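Local coordinates for protein dihydropyrimidinase (Brevibacillus agri, PDB 3SFW) that probably catalyses the reversible, zinc-dependent hydrolytic ring opening of dihydropyrimidines, at residues I171-E175 with L176-V180; H409-V413 with D414-F418; V28-G32 with S33-A37. One frame throughout, in Å; residues are numbered along the deposited sequence.

Contact 1 (I171-E175 with L176-V180)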
ATOM      1  N   ILE A 171       6.574  12.822  23.147  1.00 11.03           N
ATOM      2  CA  ILE A 171       5.753  13.973  23.550  1.00 13.23           C
ATOM      3  C   ILE A 171       6.627  15.078  24.094  1.00 12.83           C
ATOM      4  O   ILE A 171       6.490  16.246  23.727  1.00 14.10           O
ATOM      5  CB  ILE A 171       4.688  13.571  24.575  1.00 15.45           C
ATOM      6  CG1 ILE A 171       3.636  12.708  23.852  1.00 18.22           C
ATOM      7  CG2 ILE A 171       3.979  14.803  25.146  1.00 15.62           C
ATOM      8  CD1 ILE A 171       2.683  12.100  24.723  1.00 21.84           C
ATOM      9  N   ARG A 172       7.529  14.704  24.973  1.00 13.30           N
ATOM     10  CA  ARG A 172       8.441  15.682  25.575  1.00 13.18           C
ATOM     11  C   ARG A 172       9.370  16.269  24.523  1.00 13.61           C
ATOM     12  O   ARG A 172       9.697  17.453  24.564  1.00 13.03           O
ATOM     13  CB  ARG A 172       9.229  15.004  26.687  1.00 11.52           C
ATOM     14  CG  ARG A 172      10.184  15.984  27.424  1.00 13.65           C
ATOM     15  CD  ARG A 172       9.394  17.175  28.044  1.00 16.75           C
ATOM     16  NE  ARG A 172      10.169  17.817  29.126  1.00 18.83           N
ATOM     17  CZ  ARG A 172      10.074  19.107  29.491  1.00 18.45           C
ATOM     18  NH1 ARG A 172      10.878  19.571  30.451  1.00 17.16           N
ATOM     19  NH2 ARG A 172       9.211  19.937  28.906  1.00 16.53           N
ATOM     20  N   ALA A 173       9.898  15.420  23.643  1.00 11.96           N
ATOM     21  CA  ALA A 173      10.745  15.897  22.548  1.00 10.98           C
ATOM     22  C   ALA A 173      10.033  16.911  21.651  1.00 12.29           C
ATOM     23  O   ALA A 173      10.658  17.874  21.197  1.00 13.40           O
ATOM     24  CB  ALA A 173      11.282  14.687  21.692  1.00  9.63           C
ATOM     25  N   LYS A 174       8.768  16.667  21.328  1.00 13.07           N
ATOM     26  CA  LYS A 174       8.036  17.644  20.535  1.00 11.48           C
ATOM     27  C   LYS A 174       7.967  18.979  21.280  1.00 13.80           C
ATOM     28  O   LYS A 174       8.164  20.040  20.683  1.00 15.58           O
ATOM     29  CB  LYS A 174       6.627  17.182  20.214  1.00 16.31           C
ATOM     30  CG  LYS A 174       5.953  18.216  19.278  1.00 19.83           C
ATOM     31  CD  LYS A 174       4.465  18.268  19.431  1.00 27.99           C
ATOM     32  CE  LYS A 174       3.840  19.337  18.463  1.00 29.72           C
ATOM     33  NZ  LYS A 174       4.406  19.253  17.072  1.00 27.03           N
ATOM     34  N   GLU A 175       7.733  18.912  22.588  1.00 14.83           N
ATOM     35  CA  GLU A 175       7.634  20.159  23.384  1.00 15.58           C
ATOM     36  C   GLU A 175       8.964  20.931  23.328  1.00 16.05           C
ATOM     37  O   GLU A 175       8.954  22.158  23.343  1.00 14.11           O
ATOM     38  CB  GLU A 175       7.366  19.841  24.863  1.00 19.01           C
ATOM     39  CG  GLU A 175       6.013  19.265  25.201  1.00 26.23           C
ATOM     40  CD  GLU A 175       5.891  18.920  26.697  1.00 33.07           C
ATOM     41  OE1 GLU A 175       4.956  18.158  27.051  1.00 37.53           O
ATOM     42  OE2 GLU A 175       6.768  19.341  27.503  1.00 28.56           O
ATOM     43  N   LEU A 176      10.096  20.214  23.366  1.00 11.77           N
ATOM     44  CA  LEU A 176      11.405  20.837  23.579  1.00 10.05           C
ATOM     45  C   LEU A 176      12.154  21.076  22.288  1.00 11.90           C
ATOM     46  O   LEU A 176      13.113  21.866  22.264  1.00 14.68           O
ATOM     47  CB  LEU A 176      12.293  19.964  24.497  1.00 12.13           C
ATOM     48  CG  LEU A 176      11.775  19.821  25.952  1.00 12.74           C
ATOM     49  CD1 LEU A 176      12.671  18.789  26.670  1.00 12.77           C
ATOM     50  CD2 LEU A 176      11.862  21.162  26.687  1.00 14.75           C
ATOM     51  N   GLY A 177      11.644  20.521  21.187  1.00 12.24           N
ATOM     52  CA  GLY A 177      12.344  20.614  19.926  1.00 13.83           C
ATOM     53  C   GLY A 177      13.498  19.608  19.787  1.00 13.77           C
ATOM     54  O   GLY A 177      14.564  19.947  19.264  1.00 14.80           O
ATOM     55  N   ALA A 178      13.295  18.387  20.287  1.00 10.85           N
ATOM     56  CA  ALA A 178      14.293  17.344  20.078  1.00 12.45           C
ATOM     57  C   ALA A 178      13.820  16.375  19.019  1.00 10.56           C
ATOM     58  O   ALA A 178      12.620  16.113  18.895  1.00 12.04           O
ATOM     59  CB  ALA A 178      14.584  16.570  21.403  1.00 13.41           C
ATOM     60  N   LEU A 179      14.795  15.726  18.389  1.00 10.63           N
ATOM     61  CA  LEU A 179      14.524  14.619  17.441  1.00  8.65           C
ATOM     62  C   LEU A 179      14.694  13.307  18.240  1.00 10.52           C
ATOM     63  O   LEU A 179      15.634  13.201  19.044  1.00 12.28           O
ATOM     64  CB  LEU A 179      15.610  14.668  16.345  1.00  8.90           C
ATOM     65  CG  LEU A 179      15.549  13.566  15.265  1.00  7.77           C
ATOM     66  CD1 LEU A 179      14.251  13.648  14.508  1.00 10.64           C
ATOM     67  CD2 LEU A 179      16.736  13.800  14.360  1.00 10.78           C
ATOM     68  N   VAL A 180      13.746  12.379  18.098  1.00  8.39           N
ATOM     69  CA  VAL A 180      13.840  11.070  18.781  1.00  9.43           C
ATOM     70  C   VAL A 180      14.373  10.070  17.745  1.00  9.10           C
ATOM     71  O   VAL A 180      13.790   9.913  16.687  1.00 10.36           O
ATOM     72  CB  VAL A 180      12.485  10.606  19.333  1.00 10.97           C
ATOM     73  CG1 VAL A 180      12.626   9.188  19.947  1.00  8.83           C
ATOM     74  CG2 VAL A 180      12.026  11.569  20.458  1.00 12.08           C
TER
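Ala173 meets Ala178 where the helix 163-176 ends: the carbonyl O of Ala173 receives Ala178 N at 2.8 Å in a fairly straight 6→1 bond, and weak hydrogen bonds from Leu176 N and Gly177 N. Gly177 is the first residue to leave helical geometry and does so with a positive phi of 80°, a region that glycine enters easily because it has no CB to press against the preceding carbonyl. The last regular turn is held by Leu176 N bonding to Arg172 O (3.0 Å). The positive phi, the 6→1 bond and the apolar contact of Ala173 CB with Ala178 CB, 3.8 Å apart, resemble a Schellman C-cap, but Gly177 N turns to Ala173 O and no 5→2 bond to Lys174 O is found. Small alanines suit this close return of the chain, and Ala173 CB also meets Val180 CG2 tightly, at 3.4 Å. The turn thus delivers the chain into strand 180-182 of the TIM-barrel fold, the strand that leads directly to the zinc ligand His183. On another side of the helix, Arg172 bends at chi2 (58°), and its guanidinium is laid over Leu176, whose CD1 sits against one face near the rim, 3.6 Å from Arg172 NE. Glu175 reaches the same group with an extended chain: its OE2 takes a hydrogen bond from Arg172 NH2 at 2.9 Å, part of a salt bridge between residues three apart on the helix. Arg172 NE is spent on the backbone O of Leu134, while Leu176 packs on Leu137 and Val141 of helix 131-142.

Contact 2 (H409-V413 with D414-F418)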
ATOM      1  N   HIS A 409      44.232   0.372   7.275  1.00 16.99           N
ATOM      2  CA  HIS A 409      43.234   1.190   8.000  1.00 15.82           C
ATOM      3  C   HIS A 409      43.802   1.810   9.297  1.00 18.18           C
ATOM      4  O   HIS A 409      44.949   1.525   9.697  1.00 18.06           O
ATOM      5  CB  HIS A 409      41.846   0.482   8.162  1.00 15.79           C
ATOM      6  CG  HIS A 409      41.764  -0.564   9.251  1.00 14.99           C
ATOM      7  ND1 HIS A 409      40.756  -1.513   9.276  1.00 12.74           N
ATOM      8  CD2 HIS A 409      42.444  -0.719  10.417  1.00 14.54           C
ATOM      9  CE1 HIS A 409      40.835  -2.222  10.389  1.00 14.44           C
ATOM     10  NE2 HIS A 409      41.843  -1.753  11.106  1.00 14.55           N
ATOM     11  N   HIS A 410      43.040   2.696   9.916  1.00 12.81           N
ATOM     12  CA  HIS A 410      43.519   3.402  11.115  1.00 13.61           C
ATOM     13  C   HIS A 410      42.649   3.154  12.344  1.00 15.91           C
ATOM     14  O   HIS A 410      42.945   3.678  13.444  1.00 18.80           O
ATOM     15  CB  HIS A 410      43.646   4.900  10.814  1.00 13.08           C
ATOM     16  CG  HIS A 410      44.517   5.195   9.633  1.00 14.39           C
ATOM     17  ND1 HIS A 410      44.058   5.060   8.334  1.00 12.95           N
ATOM     18  CD2 HIS A 410      45.822   5.566   9.543  1.00 14.41           C
ATOM     19  CE1 HIS A 410      45.041   5.360   7.493  1.00 17.48           C
ATOM     20  NE2 HIS A 410      46.130   5.627   8.199  1.00 15.99           N
ATOM     21  N   MET A 411      41.561   2.382  12.174  1.00 13.06           N
ATOM     22  CA  MET A 411      40.726   1.990  13.320  1.00 12.20           C
ATOM     23  C   MET A 411      41.512   1.044  14.241  1.00 16.87           C
ATOM     24  O   MET A 411      42.325   0.238  13.744  1.00 15.43           O
ATOM     25  CB  MET A 411      39.434   1.319  12.842  1.00 15.25           C
ATOM     26  CG  MET A 411      38.571   2.272  11.993  1.00 13.84           C
ATOM     27  SD  MET A 411      37.198   1.408  11.237  1.00 13.70           S
ATOM     28  CE  MET A 411      38.108   0.381  10.010  1.00 14.70           C
ATOM     29  N   ASN A 412      41.385   1.241  15.556  1.00 13.68           N
ATOM     30  CA  ASN A 412      42.158   0.413  16.478  1.00 15.10           C
ATOM     31  C   ASN A 412      41.450  -0.938  16.663  1.00 15.89           C
ATOM     32  O   ASN A 412      40.912  -1.220  17.735  1.00 15.02           O
ATOM     33  CB  ASN A 412      42.387   1.134  17.819  1.00 16.72           C
ATOM     34  CG  ASN A 412      43.411   0.420  18.700  1.00 22.32           C
ATOM     35  OD1 ASN A 412      44.161  -0.447  18.217  1.00 21.99           O
ATOM     36  ND2 ASN A 412      43.354   0.671  20.002  1.00 19.59           N
ATOM     37  N   VAL A 413      41.489  -1.786  15.617  1.00 14.52           N
ATOM     38  CA  VAL A 413      40.773  -3.068  15.619  1.00 15.32           C
ATOM     39  C   VAL A 413      41.495  -3.987  14.654  1.00 15.10           C
ATOM     40  O   VAL A 413      42.092  -3.525  13.695  1.00 15.17           O
ATOM     41  CB  VAL A 413      39.300  -2.910  15.121  1.00 18.80           C
ATOM     42  CG1 VAL A 413      38.429  -4.103  15.557  1.00 16.36           C
ATOM     43  CG2 VAL A 413      38.707  -1.627  15.656  1.00 31.23           C
ATOM     44  N   ASP A 414      41.463  -5.297  14.927  1.00 17.40           N
ATOM     45  CA  ASP A 414      42.315  -6.252  14.189  1.00 16.24           C
ATOM     46  C   ASP A 414      41.710  -6.828  12.928  1.00 17.47           C
ATOM     47  O   ASP A 414      42.258  -7.782  12.372  1.00 16.04           O
ATOM     48  CB  ASP A 414      42.737  -7.413  15.107  1.00 17.34           C
ATOM     49  CG  ASP A 414      41.563  -8.171  15.672  1.00 18.06           C
ATOM     50  OD1 ASP A 414      40.429  -7.939  15.241  1.00 13.20           O
ATOM     51  OD2 ASP A 414      41.763  -9.132  16.461  1.00 17.60           O
ATOM     52  N   TYR A 415      40.603  -6.266  12.451  1.00 14.05           N
ATOM     53  CA  TYR A 415      40.083  -6.731  11.173  1.00 12.46           C
ATOM     54  C   TYR A 415      39.292  -5.619  10.552  1.00 14.31           C
ATOM     55  O   TYR A 415      38.930  -4.636  11.221  1.00 12.96           O
ATOM     56  CB  TYR A 415      39.197  -8.013  11.310  1.00 14.44           C
ATOM     57  CG  TYR A 415      37.809  -7.789  11.897  1.00 12.69           C
ATOM     58  CD1 TYR A 415      37.628  -7.619  13.259  1.00 10.50           C
ATOM     59  CD2 TYR A 415      36.693  -7.649  11.056  1.00 13.29           C
ATOM     60  CE1 TYR A 415      36.383  -7.352  13.808  1.00 10.60           C
ATOM     61  CE2 TYR A 415      35.432  -7.447  11.569  1.00 12.48           C
ATOM     62  CZ  TYR A 415      35.278  -7.304  12.961  1.00 11.05           C
ATOM     63  OH  TYR A 415      34.042  -7.053  13.486  1.00 14.15           O
ATOM     64  N   ASN A 416      39.028  -5.781   9.263  1.00 14.09           N
ATOM     65  CA  ASN A 416      38.125  -4.853   8.568  1.00 13.14           C
ATOM     66  C   ASN A 416      37.082  -5.686   7.852  1.00 14.35           C
ATOM     67  O   ASN A 416      37.433  -6.635   7.116  1.00 15.16           O
ATOM     68  CB  ASN A 416      38.945  -4.044   7.583  1.00 13.80           C
ATOM     69  CG  ASN A 416      38.153  -2.898   6.969  1.00 15.99           C
ATOM     70  OD1 ASN A 416      37.139  -3.129   6.311  1.00 13.98           O
ATOM     71  ND2 ASN A 416      38.606  -1.664   7.205  1.00 12.94           N
ATOM     72  N   PRO A 417      35.788  -5.407   8.097  1.00 14.51           N
ATOM     73  CA  PRO A 417      34.746  -6.250   7.494  1.00 14.85           C
ATOM     74  C   PRO A 417      34.651  -6.117   5.979  1.00 12.01           C
ATOM     75  O   PRO A 417      34.049  -6.969   5.330  1.00 13.92           O
ATOM     76  CB  PRO A 417      33.444  -5.770   8.179  1.00 14.80           C
ATOM     77  CG  PRO A 417      33.757  -4.283   8.511  1.00 13.24           C
ATOM     78  CD  PRO A 417      35.245  -4.248   8.844  1.00 11.26           C
ATOM     79  N   PHE A 418      35.265  -5.071   5.429  1.00 13.13           N
ATOM     80  CA  PHE A 418      35.369  -4.896   4.009  1.00 12.90           C
ATOM     81  C   PHE A 418      36.703  -5.382   3.415  1.00 14.19           C
ATOM     82  O   PHE A 418      37.062  -4.999   2.311  1.00 16.14           O
ATOM     83  CB  PHE A 418      35.131  -3.405   3.640  1.00 13.10           C
ATOM     84  CG  PHE A 418      33.896  -2.830   4.284  1.00 10.90           C
ATOM     85  CD1 PHE A 418      32.625  -3.271   3.900  1.00 10.44           C
ATOM     86  CD2 PHE A 418      34.004  -1.905   5.367  1.00 12.86           C
ATOM     87  CE1 PHE A 418      31.439  -2.756   4.533  1.00 10.91           C
ATOM     88  CE2 PHE A 418      32.834  -1.398   5.995  1.00 14.73           C
ATOM     89  CZ  PHE A 418      31.564  -1.810   5.584  1.00 13.00           C
TER
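The imidazole of His409 is gripped at both nitrogens by its own loop, with each partner close to the ring plane. Its ND1 accepts a nearly straight hydrogen bond from Asn416 ND2 (3.0 Å, 162°), while its NE2 donates to Val413 O at 3.1 Å. An acceptor and a donor nitrogen in one ring make histidine apt here, and the pair of bonds fixes the ring's rotation. With chi1 at 78°, CG stands between the backbone N and the carbonyl carbon, and the ring is carried toward the returning chain. Its CE1, a carbon at the ring edge, comes to 3.2 Å from Tyr415 O, a buried carbonyl for which no hydrogen-bond partner is found.

The Asn416 amide is turned 42° from the imidazole and is used at both ends. Its ND2 also bonds to Asp344 OD2. Met411 bends at chi3 to set CE 3.5 Å from Asn416 ND2, the two side chains crossing at about a right angle; the same methionine touches His316, next in sequence to the zinc ligand Asp315. Farther along, Val413 CG1 rests 4.2 Å from Tyr415 CE1, and Tyr415 OH bonds to Lys284 O. Asn416 OD1 accepts Phe418 N at 2.8 Å, in the carbonyl plane, forming an Asx turn, part of an irregular loop, buried at this contact, that links strands 393-403 and 422-432 of this amidohydrolase.

Contact 3 (V28-G32 with S33-A37)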
ATOM      1  N   VAL A  28      35.462  29.472   6.239  1.00 13.03           N
ATOM      2  CA  VAL A  28      35.566  29.868   4.846  1.00 12.50           C
ATOM      3  C   VAL A  28      35.126  31.318   4.724  1.00 13.14           C
ATOM      4  O   VAL A  28      34.109  31.690   5.302  1.00 15.28           O
ATOM      5  CB  VAL A  28      34.647  28.990   3.986  1.00 13.41           C
ATOM      6  CG1 VAL A  28      34.632  29.509   2.530  1.00 12.95           C
ATOM      7  CG2 VAL A  28      35.137  27.500   4.033  1.00 11.57           C
ATOM      8  N   VAL A  29      35.948  32.150   4.074  1.00 14.02           N
ATOM      9  CA  VAL A  29      35.628  33.588   3.936  1.00 15.68           C
ATOM     10  C   VAL A  29      35.399  34.046   2.500  1.00 14.79           C
ATOM     11  O   VAL A  29      34.764  35.095   2.286  1.00 16.69           O
ATOM     12  CB  VAL A  29      36.693  34.512   4.636  1.00 16.42           C
ATOM     13  CG1 VAL A  29      36.693  34.252   6.144  1.00 15.30           C
ATOM     14  CG2 VAL A  29      38.051  34.328   3.996  1.00 17.63           C
ATOM     15  N   ALA A  30      35.857  33.274   1.522  1.00 15.67           N
ATOM     16  CA  ALA A  30      35.582  33.614   0.117  1.00 17.35           C
ATOM     17  C   ALA A  30      35.675  32.419  -0.772  1.00 17.92           C
ATOM     18  O   ALA A  30      36.430  31.471  -0.508  1.00 15.34           O
ATOM     19  CB  ALA A  30      36.589  34.735  -0.387  1.00 18.93           C
ATOM     20  N   ILE A  31      34.932  32.462  -1.875  1.00 13.49           N
ATOM     21  CA  ILE A  31      35.053  31.462  -2.885  1.00 12.61           C
ATOM     22  C   ILE A  31      35.002  32.227  -4.193  1.00 15.67           C
ATOM     23  O   ILE A  31      34.236  33.179  -4.312  1.00 14.86           O
ATOM     24  CB  ILE A  31      33.882  30.476  -2.807  1.00 12.93           C
ATOM     25  CG1 ILE A  31      33.830  29.841  -1.382  1.00 12.92           C
ATOM     26  CG2 ILE A  31      34.013  29.434  -3.962  1.00 15.15           C
ATOM     27  CD1 ILE A  31      32.512  28.898  -1.215  1.00 14.98           C
ATOM     28  N   GLY A  32      35.815  31.824  -5.156  1.00 16.56           N
ATOM     29  CA  GLY A  32      35.951  32.657  -6.343  1.00 18.27           C
ATOM     30  C   GLY A  32      36.934  32.098  -7.319  1.00 22.98           C
ATOM     31  O   GLY A  32      37.846  31.366  -6.954  1.00 20.20           O
ATOM     32  N   SER A  33      36.777  32.517  -8.570  1.00 23.20           N
ATOM     33  CA  SER A  33      37.628  32.053  -9.652  1.00 28.99           C
ATOM     34  C   SER A  33      38.950  32.856  -9.729  1.00 30.65           C
ATOM     35  O   SER A  33      39.945  32.379 -10.271  1.00 31.21           O
ATOM     36  CB  SER A  33      36.851  32.176 -10.969  1.00 30.08           C
ATOM     37  OG  SER A  33      35.945  33.260 -10.892  1.00 28.04           O
ATOM     38  N   ASP A  34      38.967  34.052  -9.158  1.00 26.92           N
ATOM     39  CA  ASP A  34      40.162  34.904  -9.272  1.00 31.36           C
ATOM     40  C   ASP A  34      40.353  35.739  -8.012  1.00 28.18           C
ATOM     41  O   ASP A  34      40.256  36.959  -8.057  1.00 26.39           O
ATOM     42  CB  ASP A  34      40.044  35.820 -10.516  1.00 34.17           C
ATOM     43  CG  ASP A  34      41.347  36.579 -10.837  1.00 39.02           C
ATOM     44  OD1 ASP A  34      42.444  36.091 -10.470  1.00 38.00           O
ATOM     45  OD2 ASP A  34      41.260  37.688 -11.432  1.00 39.68           O
ATOM     46  N   LEU A  35      40.562  35.084  -6.872  1.00 24.69           N
ATOM     47  CA  LEU A  35      40.530  35.798  -5.595  1.00 22.02           C
ATOM     48  C   LEU A  35      41.783  36.674  -5.335  1.00 25.49           C
ATOM     49  O   LEU A  35      41.741  37.585  -4.513  1.00 24.74           O
ATOM     50  CB  LEU A  35      40.345  34.803  -4.429  1.00 22.40           C
ATOM     51  CG  LEU A  35      38.959  34.120  -4.368  1.00 20.45           C
ATOM     52  CD1 LEU A  35      38.914  33.144  -3.240  1.00 20.85           C
ATOM     53  CD2 LEU A  35      37.847  35.178  -4.201  1.00 17.73           C
ATOM     54  N   GLN A  36      42.907  36.317  -5.953  1.00 27.53           N
ATOM     55  CA  GLN A  36      44.201  37.004  -5.681  1.00 34.85           C
ATOM     56  C   GLN A  36      44.473  37.186  -4.189  1.00 35.82           C
ATOM     57  O   GLN A  36      44.804  38.290  -3.730  1.00 35.25           O
ATOM     58  CB  GLN A  36      44.294  38.351  -6.423  1.00 38.04           C
ATOM     59  CG  GLN A  36      44.103  38.234  -7.941  1.00 43.15           C
ATOM     60  CD  GLN A  36      43.863  39.579  -8.615  1.00 47.38           C
ATOM     61  OE1 GLN A  36      43.968  40.637  -7.989  1.00 48.73           O
ATOM     62  NE2 GLN A  36      43.526  39.541  -9.899  1.00 49.97           N
ATOM     63  N   ALA A  37      44.341  36.094  -3.440  1.00 35.27           N
ATOM     64  CA  ALA A  37      44.568  36.108  -2.001  1.00 37.55           C
ATOM     65  C   ALA A  37      46.018  36.456  -1.697  1.00 40.71           C
ATOM     66  O   ALA A  37      46.948  35.931  -2.309  1.00 41.90           O
ATOM     67  CB  ALA A  37      44.194  34.769  -1.381  1.00 34.85           C
TER
HETATM   68  O   HOH W   1      40.759  32.254  -6.560  1.00 31.77           O
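Leu35 places CG beside its own backbone N (chi1 -69°), and chi2 near 178° spreads the two methyls so that both reach back onto the strand it has just left. Leu35 CD2 settles 3.8 Å from Gly32 CA, and Leu35 CD1 lies 4.0 Å from Ala30 CB. Gly32 suits its place for a steric reason: the methyl of Leu35 occupies the side where a CB would otherwise project, so the absence of a side chain allows the leucine to lie directly on the backbone. Ala30 offers a single small methyl, pointing toward the loop, that meets both Leu35 methyls.

No direct hydrogen bond ties the two segments. Instead a water bridges them, donating to Gly32 O at 3.1 Å and accepting from Leu35 N at 2.9 Å, which satisfies two backbone groups where the chain leaves the strand. Within the turn Gln36 NE2 makes only a weak bond to Asp34 OD2.

Upstream, Val29 and Ala30 form a classic beta bulge in strand 27-32, opposite Leu22 of strand 20-24. Leu35 also packs on Leu22 and on Trp4 of strand 2-6, so the loop folds over the sheet from its edge. That edge is not the end: Ala30, Ile31 and Gly32 pair antiparallel with a strand of the third subunit, continuing the sheet across the interface, where Leu35 touches Ala30 of that subunit.

The three separate local contacts follow one another along the chain in the order contact 3, contact 1, contact 2. None touches another: their centres are 37 to 41 Å apart, and the nearest atoms of any two are at least about 23 Å apart. Contacts 1 and 2 lie on opposite sides of the chain's centre, within the amidohydrolase range, and stand at similar removes from the metal centre. The side chain of Val180 is about 13 Å from a zinc ion and that of Tyr415 about 14 Å. The centre of contact 3 is about 33 Å from the chain's centre, in the small peripheral sheet at a subunit interface.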